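Local coordinates for protein citrate lyase, subunit 1 (Methanosaeta concilii, PDB 6HXI) that probably uses ATP and coenzyme A to cleave citrate into acetyl-CoA and oxaloacetate, and is captured here with citrate and coenzyme A bound, at residues 275-279 / 280-284; 307-311 / 312-316. All coordinates share one frame; numbering follows the deposited sequence.

How the interactions relate
Interactions 1 and 2 are two loop-to-helix junctions that follow one another along the citrate-binding region. The first leads from strand 273-275 into helix 280-292, the second from strand 301-306 into helix 311-325. Their centres lie about 15 Å apart and their nearest atoms about 5 Å, so they do not touch directly. Strand 301-306 connects them: Tyr305 hydrogen-bonds through its backbone to Gly279, and the chain then runs on to Gly307. Both junctions border the ligands. Citrate is about 4 Å from the side chain of Ala278 and about 6 Å from that of Pro309, while coenzyme A reaches the second loop at Gly307, whose backbone N also hydrogen-bonds to the citrate.

Interaction 1 (275-279 / 280-284); sequences TMVAG and GGASV
Ser283 reaches back to the loop with both its backbone and its side chain, and both meet the carbonyl of Gly279. The amide comes first: Ser283 N donates to Gly279 O over 3.2 Å, the first turn of the helix, from well above the carbonyl plane (35° out of it). Its hydroxyl lies closer, with Ser283 OG 2.8 Å from Gly279 O. A chi1 of 53° sets OG between the backbone N and the carbonyl carbon, folded over the start of the helix, where it is also 3.0 Å from Gly280 O. Gly279 O and Gly280 O are both within reach of its single proton, and the hydroxyl is also hydrogen-bonded to Tyr302 OH; these neighbours probably restrict its rotation.

The apolar contacts are made by small groups. Val277 lays CG1 against the helix backbone, 3.6 Å from Ser283 CA, and meets the methyl of the neighbouring residue with Val277 CG1 to Ala282 CB at 4.0 Å. CG1 stands anti to the backbone N (chi1 -177°), which directs that methyl at the helix. Ala282 CB also lies 3.5 Å from Ala278 O. Ala282 and Val284 pack against the neighbouring chain, succinyl-CoA ligase (ADP-forming) subunit alpha.

Backbone shape does the rest. Gly279 is the N-cap residue, with backbone angles that suit glycine; a CB there would jam against the carbonyl O of Ala278 and crowd Gly280 N. The outcome is a tight glycine-rich turn between parallel strand 273-275 and helix 280-292, as in the alpha/beta domains of the succinyl-CoA synthetase family, with Ala278 beside the bound citrate.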
ATOM      1  N   THR C 275      18.725  57.803 -10.795  1.00 57.56           N
ATOM      2  CA  THR C 275      18.047  57.030 -11.812  1.00 56.87           C
ATOM      3  C   THR C 275      18.063  55.533 -11.543  1.00 62.28           C
ATOM      4  O   THR C 275      19.064  54.972 -11.071  1.00 62.96           O
ATOM      5  CB  THR C 275      18.640  57.323 -13.205  1.00 65.35           C
ATOM      6  OG1 THR C 275      20.047  57.042 -13.210  1.00 63.30           O
ATOM      7  CG2 THR C 275      18.347  58.742 -13.698  1.00 61.98           C
ATOM      8  N   MET C 276      16.955  54.882 -11.887  1.00 57.54           N
ATOM      9  CA  MET C 276      16.830  53.438 -11.829  1.00 56.26           C
ATOM     10  C   MET C 276      16.120  53.038 -13.105  1.00 56.51           C
ATOM     11  O   MET C 276      14.907  52.821 -13.133  1.00 56.31           O
ATOM     12  CB  MET C 276      16.138  52.949 -10.560  1.00 59.80           C
ATOM     13  CG  MET C 276      16.166  51.446 -10.450  1.00 64.29           C
ATOM     14  SD  MET C 276      15.803  50.835  -8.801  1.00 72.36           S
ATOM     15  CE  MET C 276      14.279  51.743  -8.436  1.00 70.62           C
ATOM     16  N   VAL C 277      16.900  53.025 -14.184  1.00 50.74           N
ATOM     17  CA  VAL C 277      16.423  52.757 -15.539  1.00 49.27           C
ATOM     18  C   VAL C 277      16.693  51.312 -15.955  1.00 50.15           C
ATOM     19  O   VAL C 277      17.771  50.775 -15.708  1.00 49.06           O
ATOM     20  CB  VAL C 277      16.968  53.794 -16.568  1.00 51.99           C
ATOM     21  CG1 VAL C 277      16.411  53.538 -17.961  1.00 50.87           C
ATOM     22  CG2 VAL C 277      16.656  55.221 -16.122  1.00 53.13           C
ATOM     23  N   ALA C 278      15.684  50.694 -16.562  1.00 45.83           N
ATOM     24  CA  ALA C 278      15.772  49.356 -17.078  1.00 44.77           C
ATOM     25  C   ALA C 278      16.360  49.367 -18.495  1.00 50.89           C
ATOM     26  O   ALA C 278      15.890  50.107 -19.368  1.00 51.86           O
ATOM     27  CB  ALA C 278      14.402  48.729 -17.081  1.00 45.24           C
ATOM     28  N   GLY C 279      17.408  48.582 -18.703  1.00 47.99           N
ATOM     29  CA  GLY C 279      18.026  48.426 -20.017  1.00 48.55           C
ATOM     30  C   GLY C 279      19.257  49.255 -20.282  1.00 54.70           C
ATOM     31  O   GLY C 279      19.346  50.403 -19.844  1.00 56.78           O
ATOM     32  N   GLY C 280      20.212  48.659 -20.990  1.00 51.05           N
ATOM     33  CA  GLY C 280      21.445  49.328 -21.394  1.00 51.17           C
ATOM     34  C   GLY C 280      21.179  50.486 -22.341  1.00 55.42           C
ATOM     35  O   GLY C 280      21.706  51.582 -22.135  1.00 57.45           O
ATOM     36  N   GLY C 281      20.342  50.251 -23.361  1.00 49.71           N
ATOM     37  CA  GLY C 281      19.964  51.251 -24.359  1.00 49.00           C
ATOM     38  C   GLY C 281      19.253  52.456 -23.782  1.00 53.00           C
ATOM     39  O   GLY C 281      19.697  53.590 -23.980  1.00 53.51           O
ATOM     40  N   ALA C 282      18.146  52.218 -23.053  1.00 49.09           N
ATOM     41  CA  ALA C 282      17.311  53.250 -22.433  1.00 49.17           C
ATOM     42  C   ALA C 282      18.011  54.087 -21.355  1.00 52.33           C
ATOM     43  O   ALA C 282      17.734  55.284 -21.271  1.00 52.85           O
ATOM     44  CB  ALA C 282      16.059  52.623 -21.862  1.00 49.46           C
ATOM     45  N   SER C 283      18.905  53.474 -20.531  1.00 46.59           N
ATOM     46  CA  SER C 283      19.599  54.189 -19.446  1.00 47.18           C
ATOM     47  C   SER C 283      20.528  55.273 -19.968  1.00 53.03           C
ATOM     48  O   SER C 283      20.653  56.341 -19.365  1.00 53.31           O
ATOM     49  CB  SER C 283      20.340  53.219 -18.537  1.00 49.44           C
ATOM     50  OG  SER C 283      21.201  52.377 -19.283  1.00 57.14           O
ATOM     51  N   VAL C 284      21.157  54.987 -21.117  1.00 50.23           N
ATOM     52  CA  VAL C 284      22.060  55.870 -21.851  1.00 50.33           C
ATOM     53  C   VAL C 284      21.224  57.034 -22.361  1.00 56.14           C
ATOM     54  O   VAL C 284      21.625  58.186 -22.191  1.00 57.39           O
ATOM     55  CB  VAL C 284      22.775  55.081 -22.990  1.00 53.31           C
ATOM     56  CG1 VAL C 284      23.481  56.006 -23.963  1.00 54.56           C
ATOM     57  CG2 VAL C 284      23.763  54.062 -22.421  1.00 52.22           C
TER

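Interaction 2 (307-311 / 312-316); sequences GDPNT and EETYH. With COA (coenzyme A), chain G.
Asn310 and Glu313 each use a side chain to bind the other's backbone amide. Glu313 N donates to Asn310 OD1 at 2.9 Å, the donor nearly along the C=O axis, and in return Asn310 N donates to Glu313 OE1 at 3.2 Å, meeting it from above the carboxylate plane. Asn310 is the N-cap of helix 311-325. Its CG sits between the backbone N and the carbonyl carbon (chi1 61°), so the amide folds back over the first turn and lies stacked on the carboxylate of Glu313, the two planes 26° apart. The pair forms a capping box, which satisfies an amide at the helix start and holds the loop residue to it. An alanine in place of Glu313 would probably leave Asn310 N without this acceptor and the side-chain amide of Asn310 without its stacked carboxylate, although the backbone N-H could still reach OD1.

The first helical turns follow, with Thr314 N bonded to Asn310 O and Tyr315 N to Thr311 O at 2.8 Å. Thr314 OG1 lies 3.0 Å from Thr311 O and also hydrogen-bonds to Thr351 O of helix 348-361. Just before the cap, Pro309 packs against the first turn, its CG 3.7 Å from Thr314 CG2, the two side chains crossing at about a right angle, and its CB 3.6 Å from Glu313 OE1. Glu312 turns outward to the neighbouring chain, succinyl-CoA ligase (ADP-forming) subunit alpha, making a salt bridge with Lys496 and a hydrogen bond with Ser494 of that chain. At the far end of the loop, Gly307 CA lies 3.4 Å from coenzyme A O5P, where a CB would clash.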
ATOM      1  N   GLY C 307      17.549  42.066 -18.329  1.00 44.74           N
ATOM      2  CA  GLY C 307      17.689  40.611 -18.384  1.00 44.72           C
ATOM      3  C   GLY C 307      16.820  39.869 -17.394  1.00 47.51           C
ATOM      4  O   GLY C 307      17.217  38.826 -16.872  1.00 48.17           O
ATOM      5  N   ASP C 308      15.623  40.415 -17.139  1.00 43.89           N
ATOM      6  CA  ASP C 308      14.595  39.887 -16.228  1.00 42.68           C
ATOM      7  C   ASP C 308      15.129  39.512 -14.823  1.00 44.78           C
ATOM      8  O   ASP C 308      15.099  38.326 -14.468  1.00 45.82           O
ATOM      9  CB  ASP C 308      13.808  38.725 -16.863  1.00 43.01           C
ATOM     10  CG  ASP C 308      12.511  38.339 -16.140  1.00 55.84           C
ATOM     11  OD1 ASP C 308      11.900  39.225 -15.466  1.00 54.01           O
ATOM     12  OD2 ASP C 308      12.084  37.165 -16.274  1.00 64.94           O
ATOM     13  N   PRO C 309      15.592  40.498 -13.994  1.00 39.89           N
ATOM     14  CA  PRO C 309      16.033  40.150 -12.631  1.00 38.98           C
ATOM     15  C   PRO C 309      14.840  39.845 -11.725  1.00 42.24           C
ATOM     16  O   PRO C 309      13.776  40.434 -11.916  1.00 43.10           O
ATOM     17  CB  PRO C 309      16.786  41.402 -12.163  1.00 41.68           C
ATOM     18  CG  PRO C 309      16.281  42.519 -12.988  1.00 46.49           C
ATOM     19  CD  PRO C 309      15.702  41.959 -14.254  1.00 41.78           C
ATOM     20  N   ASN C 310      15.005  38.926 -10.740  1.00 37.87           N
ATOM     21  CA  ASN C 310      13.925  38.589  -9.818  1.00 38.36           C
ATOM     22  C   ASN C 310      13.667  39.697  -8.788  1.00 45.91           C
ATOM     23  O   ASN C 310      14.444  40.648  -8.690  1.00 46.55           O
ATOM     24  CB  ASN C 310      14.151  37.221  -9.141  1.00 41.60           C
ATOM     25  CG  ASN C 310      15.401  37.098  -8.297  1.00 67.61           C
ATOM     26  OD1 ASN C 310      15.731  37.960  -7.472  1.00 53.02           O
ATOM     27  ND2 ASN C 310      16.089  35.973  -8.436  1.00 62.63           N
ATOM     28  N   THR C 311      12.566  39.559  -8.020  1.00 44.97           N
ATOM     29  CA  THR C 311      12.136  40.485  -6.969  1.00 45.54           C
ATOM     30  C   THR C 311      13.239  40.791  -5.939  1.00 51.46           C
ATOM     31  O   THR C 311      13.451  41.947  -5.604  1.00 51.22           O
ATOM     32  CB  THR C 311      10.858  39.941  -6.312  1.00 43.48           C
ATOM     33  OG1 THR C 311       9.867  39.835  -7.318  1.00 38.58           O
ATOM     34  CG2 THR C 311      10.345  40.829  -5.177  1.00 42.25           C
ATOM     35  N   GLU C 312      13.913  39.753  -5.444  1.00 49.29           N
ATOM     36  CA  GLU C 312      14.992  39.838  -4.460  1.00 50.52           C
ATOM     37  C   GLU C 312      16.150  40.659  -5.008  1.00 54.53           C
ATOM     38  O   GLU C 312      16.641  41.537  -4.301  1.00 55.23           O
ATOM     39  CB  GLU C 312      15.433  38.420  -4.054  1.00 51.98           C
ATOM     40  CG  GLU C 312      16.566  38.326  -3.049  1.00 61.11           C
ATOM     41  CD  GLU C 312      17.169  36.934  -3.001  1.00 78.60           C
ATOM     42  OE1 GLU C 312      18.315  36.759  -3.476  1.00 60.52           O
ATOM     43  OE2 GLU C 312      16.465  36.000  -2.557  1.00 86.27           O
ATOM     44  N   GLU C 313      16.562  40.407  -6.269  1.00 50.58           N
ATOM     45  CA  GLU C 313      17.656  41.155  -6.905  1.00 50.41           C
ATOM     46  C   GLU C 313      17.321  42.639  -7.043  1.00 53.30           C
ATOM     47  O   GLU C 313      18.147  43.476  -6.670  1.00 54.95           O
ATOM     48  CB  GLU C 313      18.046  40.551  -8.257  1.00 51.28           C
ATOM     49  CG  GLU C 313      18.715  39.190  -8.112  1.00 63.19           C
ATOM     50  CD  GLU C 313      18.797  38.317  -9.350  1.00 81.05           C
ATOM     51  OE1 GLU C 313      18.133  38.628 -10.365  1.00 76.97           O
ATOM     52  OE2 GLU C 313      19.517  37.297  -9.290  1.00 87.52           O
ATOM     53  N   THR C 314      16.090  42.964  -7.511  1.00 47.29           N
ATOM     54  CA  THR C 314      15.643  44.353  -7.692  1.00 47.48           C
ATOM     55  C   THR C 314      15.462  45.036  -6.353  1.00 52.06           C
ATOM     56  O   THR C 314      15.683  46.243  -6.250  1.00 50.82           O
ATOM     57  CB  THR C 314      14.388  44.454  -8.587  1.00 54.42           C
ATOM     58  OG1 THR C 314      13.286  43.821  -7.925  1.00 55.90           O
ATOM     59  CG2 THR C 314      14.595  43.844  -9.957  1.00 49.07           C
ATOM     60  N   TYR C 315      15.062  44.267  -5.328  1.00 49.51           N
ATOM     61  CA  TYR C 315      14.870  44.786  -3.975  1.00 51.33           C
ATOM     62  C   TYR C 315      16.203  45.289  -3.409  1.00 58.36           C
ATOM     63  O   TYR C 315      16.269  46.429  -2.956  1.00 60.32           O
ATOM     64  CB  TYR C 315      14.244  43.704  -3.076  1.00 53.67           C
ATOM     65  CG  TYR C 315      14.335  44.013  -1.607  1.00 57.47           C
ATOM     66  CD1 TYR C 315      13.432  44.877  -1.004  1.00 60.36           C
ATOM     67  CD2 TYR C 315      15.346  43.461  -0.817  1.00 58.64           C
ATOM     68  CE1 TYR C 315      13.520  45.183   0.350  1.00 63.30           C
ATOM     69  CE2 TYR C 315      15.449  43.766   0.538  1.00 61.06           C
ATOM     70  CZ  TYR C 315      14.530  44.625   1.116  1.00 68.48           C
ATOM     71  OH  TYR C 315      14.620  44.940   2.441  1.00 74.14           O
ATOM     72  N   HIS C 316      17.266  44.452  -3.463  1.00 54.73           N
ATOM     73  CA  HIS C 316      18.614  44.805  -2.988  1.00 55.24           C
ATOM     74  C   HIS C 316      19.221  45.973  -3.735  1.00 59.29           C
ATOM     75  O   HIS C 316      19.876  46.804  -3.118  1.00 60.84           O
ATOM     76  CB  HIS C 316      19.551  43.596  -2.989  1.00 55.31           C
ATOM     77  CG  HIS C 316      19.184  42.580  -1.958  1.00 59.41           C
ATOM     78  ND1 HIS C 316      18.870  41.274  -2.309  1.00 60.76           N
ATOM     79  CD2 HIS C 316      19.054  42.716  -0.619  1.00 62.93           C
ATOM     80  CE1 HIS C 316      18.576  40.657  -1.174  1.00 61.10           C
ATOM     81  NE2 HIS C 316      18.673  41.482  -0.131  1.00 63.03           N
TER
HETATM   82  N1A COA G 701      22.649  21.337 -10.505  1.00 37.02           N
HETATM   83  C2A COA G 701      23.681  21.836 -11.195  1.00 38.66           C
HETATM   84  N3A COA G 701      23.686  22.831 -12.094  1.00 36.94           N
HETATM   85  C4A COA G 701      22.444  23.292 -12.311  1.00 37.60           C
HETATM   86  C5A COA G 701      21.284  22.871 -11.683  1.00 36.70           C
HETATM   87  C6A COA G 701      21.418  21.864 -10.707  1.00 37.31           C
HETATM   88  N6A COA G 701      20.408  21.428  -9.955  1.00 40.79           N
HETATM   89  N7A COA G 701      20.176  23.500 -12.228  1.00 41.12           N
HETATM   90  C8A COA G 701      20.681  24.282 -13.149  1.00 40.25           C
HETATM   91  N9A COA G 701      22.046  24.205 -13.260  1.00 41.42           N
HETATM   92  C1B COA G 701      22.907  24.911 -14.208  1.00 39.94           C
HETATM   93  C2B COA G 701      22.567  24.714 -15.680  1.00 40.71           C
HETATM   94  O2B COA G 701      23.112  23.490 -16.176  1.00 43.32           O
HETATM   95  C3B COA G 701      23.249  25.944 -16.288  1.00 39.95           C
HETATM   96  O3B COA G 701      24.673  25.752 -16.440  1.00 37.56           O
HETATM   97  P3B COA G 701      25.557  26.513 -17.528  1.00 35.80           P
HETATM   98  O7A COA G 701      25.299  27.971 -17.356  1.00 36.78           O
HETATM   99  O8A COA G 701      26.963  26.115 -17.253  1.00 39.03           O
HETATM  100  O9A COA G 701      25.124  25.945 -18.892  1.00 35.17           O
HETATM  101  C4B COA G 701      23.140  27.010 -15.191  1.00 37.80           C
HETATM  102  O4B COA G 701      22.810  26.304 -13.977  1.00 38.21           O
HETATM  103  C5B COA G 701      22.133  28.102 -15.449  1.00 39.15           C
HETATM  104  O5B COA G 701      20.928  27.481 -15.936  1.00 42.87           O
HETATM  105  P1A COA G 701      20.074  28.128 -17.171  1.00 45.87           P
HETATM  106  O1A COA G 701      18.693  27.596 -17.296  1.00 46.78           O
HETATM  107  O2A COA G 701      20.850  28.100 -18.479  1.00 39.95           O
HETATM  108  O3A COA G 701      20.073  29.613 -16.589  1.00 51.94           O
HETATM  109  P2A COA G 701      19.375  31.026 -16.815  1.00 48.04           P
HETATM  110  O4A COA G 701      18.146  31.110 -16.002  1.00 49.20           O
HETATM  111  O5A COA G 701      20.393  32.045 -16.357  1.00 50.70           O
HETATM  112  O6A COA G 701      19.056  31.160 -18.398  1.00 41.51           O
HETATM  113  CBP COA G 701      19.410  32.939 -20.031  1.00 36.87           C
HETATM  114  CCP COA G 701      20.004  31.711 -19.331  1.00 39.55           C
HETATM  115  CDP COA G 701      20.446  33.465 -21.034  1.00 29.73           C
HETATM  116  CEP COA G 701      18.112  32.582 -20.781  1.00 36.86           C
HETATM  117  CAP COA G 701      19.100  34.020 -18.959  1.00 40.28           C
HETATM  118  OAP COA G 701      20.186  34.180 -18.063  1.00 42.80           O
HETATM  119  C9P COA G 701      18.664  35.386 -19.472  1.00 45.34           C
HETATM  120  O9P COA G 701      17.494  35.569 -19.816  1.00 49.14           O
HETATM  121  N8P COA G 701      19.603  36.346 -19.508  1.00 43.34           N
HETATM  122  C7P COA G 701      19.359  37.670 -20.064  1.00 39.76           C
HETATM  123  C6P COA G 701      20.190  37.920 -21.292  1.00 43.61           C
HETATM  124  C5P COA G 701      20.025  39.326 -21.820  1.00 46.46           C
HETATM  125  O5P COA G 701      19.758  40.257 -21.062  1.00 49.05           O
HETATM  126  N4P COA G 701      20.161  39.482 -23.136  1.00 47.54           N
HETATM  127  C3P COA G 701      19.926  40.751 -23.813  1.00 51.38           C
HETATM  128  C2P COA G 701      18.457  41.011 -24.075  1.00 54.05           C
HETATM  129  S1P COA G 701      18.406  42.513 -25.092  1.00 58.56           S